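Local coordinates for beta-mannosidase (Trichoderma harzianum, PDB 4CVU), which probably hydrolyses terminal beta-linked mannose residues from the non-reducing ends of mannosides, as a fungal beta-mannosidase of glycoside hydrolase family 2, at residues Phe408-Ser413 with Gly724-Leu729; Tyr705-Asp710 with Thr716-Glu721. One frame throughout, in Å; residues are numbered along the deposited sequence.

Contact 1 of 2, residues Phe408-Ser413 with Gly724-Leu729; sequences FDSVES and GRWKVL. With NA (sodium ion), chain B; CD (cadmium ion), chain T.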
ATOM      1  N   PHE A 408       2.367   9.442  26.222  1.00 33.84           N
ATOM      2  CA  PHE A 408       2.139  10.116  27.514  1.00 35.53           C
ATOM      3  C   PHE A 408       1.920  11.621  27.372  1.00 35.62           C
ATOM      4  O   PHE A 408       1.095  12.173  28.090  1.00 34.55           O
ATOM      5  CB  PHE A 408       3.204   9.771  28.551  1.00 35.63           C
ATOM      6  CG  PHE A 408       2.883   8.524  29.308  1.00 36.49           C
ATOM      7  CD1 PHE A 408       2.102   8.583  30.472  1.00 36.88           C
ATOM      8  CD2 PHE A 408       3.318   7.285  28.854  1.00 36.62           C
ATOM      9  CE1 PHE A 408       1.835   7.421  31.196  1.00 36.87           C
ATOM     10  CE2 PHE A 408       3.024   6.129  29.555  1.00 37.56           C
ATOM     11  CZ  PHE A 408       2.261   6.200  30.720  1.00 36.82           C
ATOM     12  N   ASP A 409       2.594  12.261  26.416  1.00 33.95           N
ATOM     13  CA  ASP A 409       2.286  13.662  26.126  1.00 34.95           C
ATOM     14  C   ASP A 409       0.787  13.826  25.839  1.00 34.10           C
ATOM     15  O   ASP A 409       0.197  14.763  26.292  1.00 35.45           O
ATOM     16  CB  ASP A 409       2.925  14.177  24.878  1.00 33.75           C
ATOM     17  CG  ASP A 409       4.442  14.278  24.951  1.00 34.59           C
ATOM     18  OD1 ASP A 409       5.087  14.262  26.003  1.00 34.65           O
ATOM     19  OD2 ASP A 409       4.981  14.476  23.892  1.00 36.69           O
ATOM     20  N   SER A 410       0.219  12.939  25.012  1.00 34.95           N
ATOM     21  CA  SER A 410      -1.195  13.030  24.601  1.00 34.89           C
ATOM     22  C   SER A 410      -2.141  12.775  25.777  1.00 34.87           C
ATOM     23  O   SER A 410      -3.253  13.321  25.837  1.00 35.95           O
ATOM     24  CB  SER A 410      -1.486  12.032  23.455  1.00 34.63           C
ATOM     25  OG  SER A 410      -0.803  12.413  22.259  1.00 34.98           O
ATOM     26  N   VAL A 411      -1.699  11.917  26.706  1.00 35.96           N
ATOM     27  CA  VAL A 411      -2.451  11.617  27.947  1.00 34.98           C
ATOM     28  C   VAL A 411      -2.545  12.877  28.855  1.00 36.08           C
ATOM     29  O   VAL A 411      -3.620  13.247  29.347  1.00 36.93           O
ATOM     30  CB  VAL A 411      -1.797  10.443  28.731  1.00 35.10           C
ATOM     31  CG1 VAL A 411      -2.340  10.336  30.170  1.00 35.45           C
ATOM     32  CG2 VAL A 411      -2.013   9.104  28.022  1.00 34.81           C
ATOM     33  N   GLU A 412      -1.403  13.502  29.105  1.00 36.82           N
ATOM     34  CA  GLU A 412      -1.355  14.735  29.927  1.00 37.79           C
ATOM     35  C   GLU A 412      -2.200  15.848  29.309  1.00 37.48           C
ATOM     36  O   GLU A 412      -3.046  16.497  30.001  1.00 38.11           O
ATOM     37  CB  GLU A 412       0.074  15.213  30.078  1.00 37.24           C
ATOM     38  CG  GLU A 412       0.979  14.200  30.757  1.00 38.39           C
ATOM     39  CD  GLU A 412       2.075  14.869  31.546  1.00 40.84           C
ATOM     40  OE1 GLU A 412       1.704  15.544  32.530  1.00 37.90           O
ATOM     41  OE2 GLU A 412       3.270  14.742  31.159  1.00 40.37           O
ATOM     42  N   SER A 413      -2.047  16.003  27.988  1.00 37.11           N
ATOM     43  CA  SER A 413      -2.733  17.065  27.275  1.00 36.05           C
ATOM     44  C   SER A 413      -4.251  16.955  27.319  1.00 36.59           C
ATOM     45  O   SER A 413      -4.946  17.965  27.153  1.00 36.13           O
ATOM     46  CB  SER A 413      -2.320  17.117  25.834  1.00 37.59           C
ATOM     47  OG  SER A 413      -2.773  18.339  25.274  1.00 38.12           O
ATOM     48  N   GLY A 724      -0.310   7.447  16.804  1.00 37.41           N
ATOM     49  CA  GLY A 724      -0.497   8.509  17.763  1.00 38.28           C
ATOM     50  C   GLY A 724      -1.468   9.609  17.376  1.00 36.90           C
ATOM     51  O   GLY A 724      -1.782  10.428  18.222  1.00 36.98           O
ATOM     52  N   ARG A 725      -1.948   9.623  16.115  1.00 36.16           N
ATOM     53  CA  ARG A 725      -2.752  10.724  15.582  1.00 34.87           C
ATOM     54  C   ARG A 725      -4.022  10.777  16.412  1.00 33.85           C
ATOM     55  O   ARG A 725      -4.594   9.761  16.645  1.00 33.94           O
ATOM     56  CB  ARG A 725      -3.204  10.433  14.132  1.00 35.46           C
ATOM     57  CG  ARG A 725      -4.115  11.527  13.545  1.00 35.30           C
ATOM     58  CD  ARG A 725      -4.555  11.290  12.123  1.00 35.02           C
ATOM     59  NE  ARG A 725      -3.447  11.546  11.203  1.00 35.91           N
ATOM     60  CZ  ARG A 725      -3.192  12.702  10.568  1.00 37.25           C
ATOM     61  NH1 ARG A 725      -3.975  13.760  10.706  1.00 37.35           N
ATOM     62  NH2 ARG A 725      -2.104  12.795   9.773  1.00 37.79           N
ATOM     63  N   TRP A 726      -4.427  11.969  16.768  1.00 34.74           N
ATOM     64  CA  TRP A 726      -5.681  12.239  17.469  1.00 35.39           C
ATOM     65  C   TRP A 726      -6.905  12.145  16.551  1.00 36.15           C
ATOM     66  O   TRP A 726      -6.979  12.798  15.529  1.00 37.16           O
ATOM     67  CB  TRP A 726      -5.598  13.617  18.074  1.00 35.41           C
ATOM     68  CG  TRP A 726      -4.714  13.703  19.256  1.00 35.13           C
ATOM     69  CD1 TRP A 726      -3.592  13.022  19.468  1.00 35.78           C
ATOM     70  CD2 TRP A 726      -4.928  14.496  20.428  1.00 35.80           C
ATOM     71  NE1 TRP A 726      -3.036  13.352  20.683  1.00 36.28           N
ATOM     72  CE2 TRP A 726      -3.838  14.262  21.292  1.00 35.23           C
ATOM     73  CE3 TRP A 726      -5.892  15.428  20.800  1.00 34.20           C
ATOM     74  CZ2 TRP A 726      -3.720  14.871  22.525  1.00 36.07           C
ATOM     75  CZ3 TRP A 726      -5.763  16.056  22.018  1.00 35.86           C
ATOM     76  CH2 TRP A 726      -4.691  15.746  22.886  1.00 35.45           C
ATOM     77  N   LYS A 727      -7.893  11.369  16.978  1.00 37.97           N
ATOM     78  CA  LYS A 727      -9.234  11.456  16.459  1.00 38.73           C
ATOM     79  C   LYS A 727      -9.845  12.746  16.978  1.00 39.58           C
ATOM     80  O   LYS A 727      -9.168  13.540  17.634  1.00 40.20           O
ATOM     81  CB  LYS A 727     -10.090  10.261  16.922  1.00 38.13           C
ATOM     82  CG  LYS A 727      -9.590   8.903  16.437  1.00 39.05           C
ATOM     83  CD  LYS A 727     -10.675   7.833  16.552  1.00 39.00           C
ATOM     84  CE  LYS A 727     -10.119   6.457  16.169  1.00 40.92           C
ATOM     85  NZ  LYS A 727     -11.016   5.280  16.376  1.00 41.17           N
ATOM     86  N   VAL A 728     -11.133  12.938  16.677  1.00 38.85           N
ATOM     87  CA  VAL A 728     -11.911  14.014  17.236  1.00 37.93           C
ATOM     88  C   VAL A 728     -12.072  13.812  18.753  1.00 36.36           C
ATOM     89  O   VAL A 728     -12.028  14.785  19.484  1.00 35.35           O
ATOM     90  CB  VAL A 728     -13.294  14.168  16.572  1.00 38.22           C
ATOM     91  CG1 VAL A 728     -14.119  15.276  17.206  1.00 37.54           C
ATOM     92  CG2 VAL A 728     -13.140  14.475  15.097  1.00 39.49           C
ATOM     93  N   LEU A 729     -12.209  12.564  19.209  1.00 34.01           N
ATOM     94  CA  LEU A 729     -12.475  12.260  20.629  1.00 34.20           C
ATOM     95  C   LEU A 729     -11.565  12.944  21.675  1.00 32.02           C
ATOM     96  O   LEU A 729     -12.030  13.562  22.609  1.00 31.37           O
ATOM     97  CB  LEU A 729     -12.450  10.754  20.870  1.00 34.76           C
ATOM     98  CG  LEU A 729     -12.506  10.287  22.326  1.00 34.19           C
ATOM     99  CD1 LEU A 729     -13.783  10.764  23.018  1.00 33.67           C
ATOM    100  CD2 LEU A 729     -12.438   8.777  22.283  1.00 34.88           C
TER
HETATM  101 NA    NA B1027       7.115  15.137  24.036  1.00 30.64          NA
HETATM  102 CD    CD T1015       3.317  17.365  33.173  1.00 51.19          CD
HETATM  103  O   HOH W   1      -0.367  10.379  20.523  1.00 28.80           O
HETATM  104  O   HOH W   2       5.089  16.534  32.284  1.00 42.05           O
HETATM  105  O   HOH W   3       1.567  18.532  34.146  1.00 33.84           O
HETATM  106  O   HOH W   4       8.222  14.204  21.607  1.00 59.06           O

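Contact 2 of 2, residues Tyr705-Asp710 with Thr716-Glu721; sequences YWQLND and TWAGLE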
ATOM      1  N   TYR A 705     -12.584   6.394  29.955  1.00 33.90           N
ATOM      2  CA  TYR A 705     -13.218   5.945  28.723  1.00 34.31           C
ATOM      3  C   TYR A 705     -12.505   4.751  28.067  1.00 35.04           C
ATOM      4  O   TYR A 705     -11.288   4.514  28.245  1.00 33.81           O
ATOM      5  CB  TYR A 705     -13.452   7.118  27.766  1.00 34.43           C
ATOM      6  CG  TYR A 705     -12.228   7.737  27.057  1.00 34.04           C
ATOM      7  CD1 TYR A 705     -11.585   7.072  26.029  1.00 33.97           C
ATOM      8  CD2 TYR A 705     -11.776   9.016  27.390  1.00 34.42           C
ATOM      9  CE1 TYR A 705     -10.508   7.668  25.350  1.00 33.97           C
ATOM     10  CE2 TYR A 705     -10.711   9.609  26.721  1.00 34.16           C
ATOM     11  CZ  TYR A 705     -10.081   8.934  25.705  1.00 33.86           C
ATOM     12  OH  TYR A 705      -9.012   9.513  25.026  1.00 35.97           O
ATOM     13  N   TRP A 706     -13.294   3.984  27.325  1.00 34.84           N
ATOM     14  CA  TRP A 706     -12.788   2.866  26.525  1.00 34.25           C
ATOM     15  C   TRP A 706     -12.679   3.355  25.081  1.00 34.81           C
ATOM     16  O   TRP A 706     -13.708   3.647  24.466  1.00 32.48           O
ATOM     17  CB  TRP A 706     -13.724   1.625  26.627  1.00 34.38           C
ATOM     18  CG  TRP A 706     -13.035   0.506  25.942  1.00 35.13           C
ATOM     19  CD1 TRP A 706     -13.069   0.231  24.628  1.00 35.22           C
ATOM     20  CD2 TRP A 706     -12.044  -0.365  26.507  1.00 35.58           C
ATOM     21  NE1 TRP A 706     -12.211  -0.772  24.318  1.00 34.91           N
ATOM     22  CE2 TRP A 706     -11.564  -1.168  25.462  1.00 35.60           C
ATOM     23  CE3 TRP A 706     -11.555  -0.568  27.794  1.00 35.28           C
ATOM     24  CZ2 TRP A 706     -10.627  -2.137  25.653  1.00 35.46           C
ATOM     25  CZ3 TRP A 706     -10.596  -1.535  27.994  1.00 35.21           C
ATOM     26  CH2 TRP A 706     -10.134  -2.314  26.920  1.00 35.87           C
ATOM     27  N   GLN A 707     -11.491   3.471  24.471  1.00 33.62           N
ATOM     28  CA  GLN A 707     -10.192   3.085  24.971  1.00 33.93           C
ATOM     29  C   GLN A 707      -9.243   4.192  24.531  1.00 32.56           C
ATOM     30  O   GLN A 707      -9.584   4.991  23.646  1.00 31.56           O
ATOM     31  CB  GLN A 707      -9.728   1.756  24.352  1.00 33.44           C
ATOM     32  CG  GLN A 707      -9.662   1.764  22.836  1.00 33.96           C
ATOM     33  CD  GLN A 707      -9.630   0.391  22.192  1.00 34.30           C
ATOM     34  OE1 GLN A 707     -10.640  -0.297  22.140  1.00 34.00           O
ATOM     35  NE2 GLN A 707      -8.469  -0.003  21.663  1.00 33.11           N
ATOM     36  N   LEU A 708      -8.088   4.291  25.177  1.00 32.28           N
ATOM     37  CA  LEU A 708      -7.202   5.386  24.874  1.00 33.39           C
ATOM     38  C   LEU A 708      -6.715   5.216  23.466  1.00 34.63           C
ATOM     39  O   LEU A 708      -6.769   6.152  22.665  1.00 36.53           O
ATOM     40  CB  LEU A 708      -6.001   5.421  25.841  1.00 33.50           C
ATOM     41  CG  LEU A 708      -4.806   6.328  25.417  1.00 32.45           C
ATOM     42  CD1 LEU A 708      -5.155   7.781  25.557  1.00 32.82           C
ATOM     43  CD2 LEU A 708      -3.626   6.059  26.286  1.00 32.70           C
ATOM     44  N   ASN A 709      -6.214   4.011  23.170  1.00 35.02           N
ATOM     45  CA  ASN A 709      -5.262   3.856  22.069  1.00 33.78           C
ATOM     46  C   ASN A 709      -5.487   2.617  21.199  1.00 34.83           C
ATOM     47  O   ASN A 709      -6.219   1.701  21.609  1.00 34.01           O
ATOM     48  CB  ASN A 709      -3.839   3.866  22.629  1.00 32.95           C
ATOM     49  CG  ASN A 709      -3.552   2.661  23.506  1.00 32.98           C
ATOM     50  OD1 ASN A 709      -4.307   2.368  24.432  1.00 32.87           O
ATOM     51  ND2 ASN A 709      -2.459   1.953  23.223  1.00 33.73           N
ATOM     52  N   ASP A 710      -4.810   2.576  20.034  1.00 33.76           N
ATOM     53  CA  ASP A 710      -4.960   1.511  19.026  1.00 34.16           C
ATOM     54  C   ASP A 710      -3.698   0.654  18.902  1.00 35.19           C
ATOM     55  O   ASP A 710      -2.584   1.172  18.978  1.00 33.04           O
ATOM     56  CB  ASP A 710      -5.226   2.060  17.611  1.00 34.34           C
ATOM     57  CG  ASP A 710      -6.702   2.270  17.307  1.00 35.01           C
ATOM     58  OD1 ASP A 710      -7.542   1.455  17.716  1.00 35.26           O
ATOM     59  OD2 ASP A 710      -7.024   3.278  16.615  1.00 35.60           O
ATOM     60  N   THR A 716     -12.043   1.162  15.690  1.00 40.32           N
ATOM     61  CA  THR A 716     -12.155   0.762  17.109  1.00 39.00           C
ATOM     62  C   THR A 716     -12.693   1.849  18.040  1.00 36.83           C
ATOM     63  O   THR A 716     -13.095   2.944  17.629  1.00 36.40           O
ATOM     64  CB  THR A 716     -10.760   0.421  17.686  1.00 39.11           C
ATOM     65  OG1 THR A 716     -10.124   1.661  18.013  1.00 40.09           O
ATOM     66  CG2 THR A 716      -9.844  -0.438  16.697  1.00 39.77           C
ATOM     67  N   TRP A 717     -12.613   1.588  19.323  1.00 36.11           N
ATOM     68  CA  TRP A 717     -13.000   2.558  20.360  1.00 35.70           C
ATOM     69  C   TRP A 717     -11.874   3.583  20.701  1.00 34.99           C
ATOM     70  O   TRP A 717     -12.059   4.443  21.573  1.00 35.07           O
ATOM     71  CB  TRP A 717     -13.436   1.830  21.643  1.00 35.68           C
ATOM     72  CG  TRP A 717     -14.511   0.788  21.517  1.00 35.35           C
ATOM     73  CD1 TRP A 717     -15.832   0.927  21.919  1.00 34.85           C
ATOM     74  CD2 TRP A 717     -14.390  -0.575  21.063  1.00 36.27           C
ATOM     75  NE1 TRP A 717     -16.525  -0.199  21.653  1.00 36.10           N
ATOM     76  CE2 TRP A 717     -15.681  -1.156  21.153  1.00 36.23           C
ATOM     77  CE3 TRP A 717     -13.346  -1.340  20.537  1.00 35.86           C
ATOM     78  CZ2 TRP A 717     -15.949  -2.456  20.725  1.00 37.46           C
ATOM     79  CZ3 TRP A 717     -13.603  -2.640  20.129  1.00 37.70           C
ATOM     80  CH2 TRP A 717     -14.908  -3.194  20.219  1.00 37.63           C
ATOM     81  N   ALA A 718     -10.709   3.490  20.034  1.00 34.30           N
ATOM     82  CA  ALA A 718      -9.578   4.335  20.362  1.00 33.58           C
ATOM     83  C   ALA A 718      -9.844   5.802  20.129  1.00 33.13           C
ATOM     84  O   ALA A 718     -10.682   6.171  19.277  1.00 33.63           O
ATOM     85  CB  ALA A 718      -8.347   3.893  19.534  1.00 34.18           C
ATOM     86  N   GLY A 719      -9.181   6.652  20.931  1.00 31.93           N
ATOM     87  CA  GLY A 719      -9.115   8.067  20.701  1.00 31.06           C
ATOM     88  C   GLY A 719      -7.784   8.409  20.009  1.00 31.76           C
ATOM     89  O   GLY A 719      -7.700   9.412  19.366  1.00 32.50           O
ATOM     90  N   LEU A 720      -6.786   7.585  20.188  1.00 32.68           N
ATOM     91  CA  LEU A 720      -5.438   7.797  19.572  1.00 34.03           C
ATOM     92  C   LEU A 720      -5.160   6.619  18.673  1.00 35.73           C
ATOM     93  O   LEU A 720      -5.208   5.476  19.104  1.00 35.64           O
ATOM     94  CB  LEU A 720      -4.367   7.876  20.636  1.00 34.38           C
ATOM     95  CG  LEU A 720      -4.547   8.846  21.822  1.00 34.39           C
ATOM     96  CD1 LEU A 720      -3.378   8.685  22.770  1.00 35.22           C
ATOM     97  CD2 LEU A 720      -4.720  10.292  21.420  1.00 34.36           C
ATOM     98  N   GLU A 721      -4.810   6.927  17.429  1.00 36.79           N
ATOM     99  CA  GLU A 721      -4.639   5.946  16.385  1.00 37.35           C
ATOM    100  C   GLU A 721      -3.202   5.386  16.520  1.00 39.24           C
ATOM    101  O   GLU A 721      -2.408   5.879  17.349  1.00 38.52           O
ATOM    102  CB  GLU A 721      -4.973   6.589  14.998  1.00 37.61           C
ATOM    103  CG  GLU A 721      -6.419   7.109  14.863  1.00 36.37           C
ATOM    104  CD  GLU A 721      -6.658   7.982  13.619  1.00 37.00           C
ATOM    105  OE1 GLU A 721      -5.777   8.054  12.734  1.00 34.39           O
ATOM    106  OE2 GLU A 721      -7.751   8.564  13.491  1.00 34.78           O
TER

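Contact 1 of 2, residues Phe408-Ser413 with Gly724-Leu729
Trp726 meets the Phe408-Ser413 part of helix 401-413 with the edge of its indole, NE1 donating a hydrogen bond to Ser410 OG at 2.9 Å. The bond is nearly straight (163° at the hydrogen), and the hydroxyl lies almost in the indole plane. Ser410 OG stands anti to its carbonyl carbon (chi1 -68°), which carries it to the ring. Serine suits the place, being short enough to let the indole close against the helix. A water 2.7 Å from Ser410 OG donates to Gly724 O and so bridges the two segments. Gly724 has a positive phi of 109°, where a side chain would jam against the preceding carbonyl.

Van der Waals contact adds to the bond: Ser410 CB lies 3.7 Å from Trp726 CZ2, and Ser413 comes near CH2. Ser413 OG is hydrogen-bonded to Arg734. The join ties helix 401-413, which follows strand 380-389 in the catalytic beta/alpha barrel expected of family 2, to the loop before helix 729-736. Phe898 of strand 895-899 stacks on Trp726 and touches both serines, bringing in the C-terminal Ig-like domain.

Carboxylates elsewhere on the helix bind metal: Asp409 holds sodium with both oxygens, OD2 the nearer at 2.2 Å, and Glu412 OE1 binds cadmium at 2.5 Å, with waters on both ions. Arg439 makes a salt bridge to Glu412 and a hydrogen bond to Asp409, and probably offsets part of their negative charge.

Contact 2 of 2, residues Tyr705-Asp710 with Thr716-Glu721
Leu708 O receives two backbone donors, Leu720 N at 2.9 Å and Gly719 N at 3.0 Å; the first lies nearly along the C=O axis, the second well above the carbonyl plane. Gln707 N adds a bond to Trp717 O at 3.1 Å. Glycine fits at 719, since a CB there would crowd Tyr705 OH.

Trp706 turns its five-membered ring edge-on to the face of Trp717's in a T-shaped pair, planes at 77°. With CG anti to the backbone N (chi1 -172°), its CD1 comes 3.4 Å from Trp717 CB. The peptide between Trp706 and Gln707 is cis, a non-proline cis bond known after the last barrel strand in the clan of family 2.

Thr716 OG1 donates to the syn lone pair of Asp710 OD1 at 2.6 Å and, in an ST turn, accepts from Ala718 N at 2.8 Å, so the hydroxyl is used twice. Gln707 NE2 donates almost straight to Asn709 O, 2.8 Å away, bracing the turn of Tyr705-Asp710.

Farther out, Trp422 packs edge-to-face with Trp706. Leu708 rests on strand 380-389 and helix 401-413, while Leu720 touches that helix and Pro730 of helix 729-736.

Overall arrangement
Contact 1 and contact 2 lie about 10 Å apart between centres, both buried, their centres about 13 and 10 Å from the centre of the folded chain. Phe408-Ser413 comes first in sequence; the other three segments fall between Tyr705, the last residue of strand 702-705, and Leu729, the first of helix 729-736. Contact 2 folds this loop on itself, and contact 1 sets its later part against helix 401-413. They meet at Lys727, whose N lies 3.1 Å from Gly719 O, a probable hydrogen bond. Strand 702-705 pairs in parallel with strand 380-389, as last and first barrel strands do, so the contacts pack the loop after the last strand against the first strand and the helix following it.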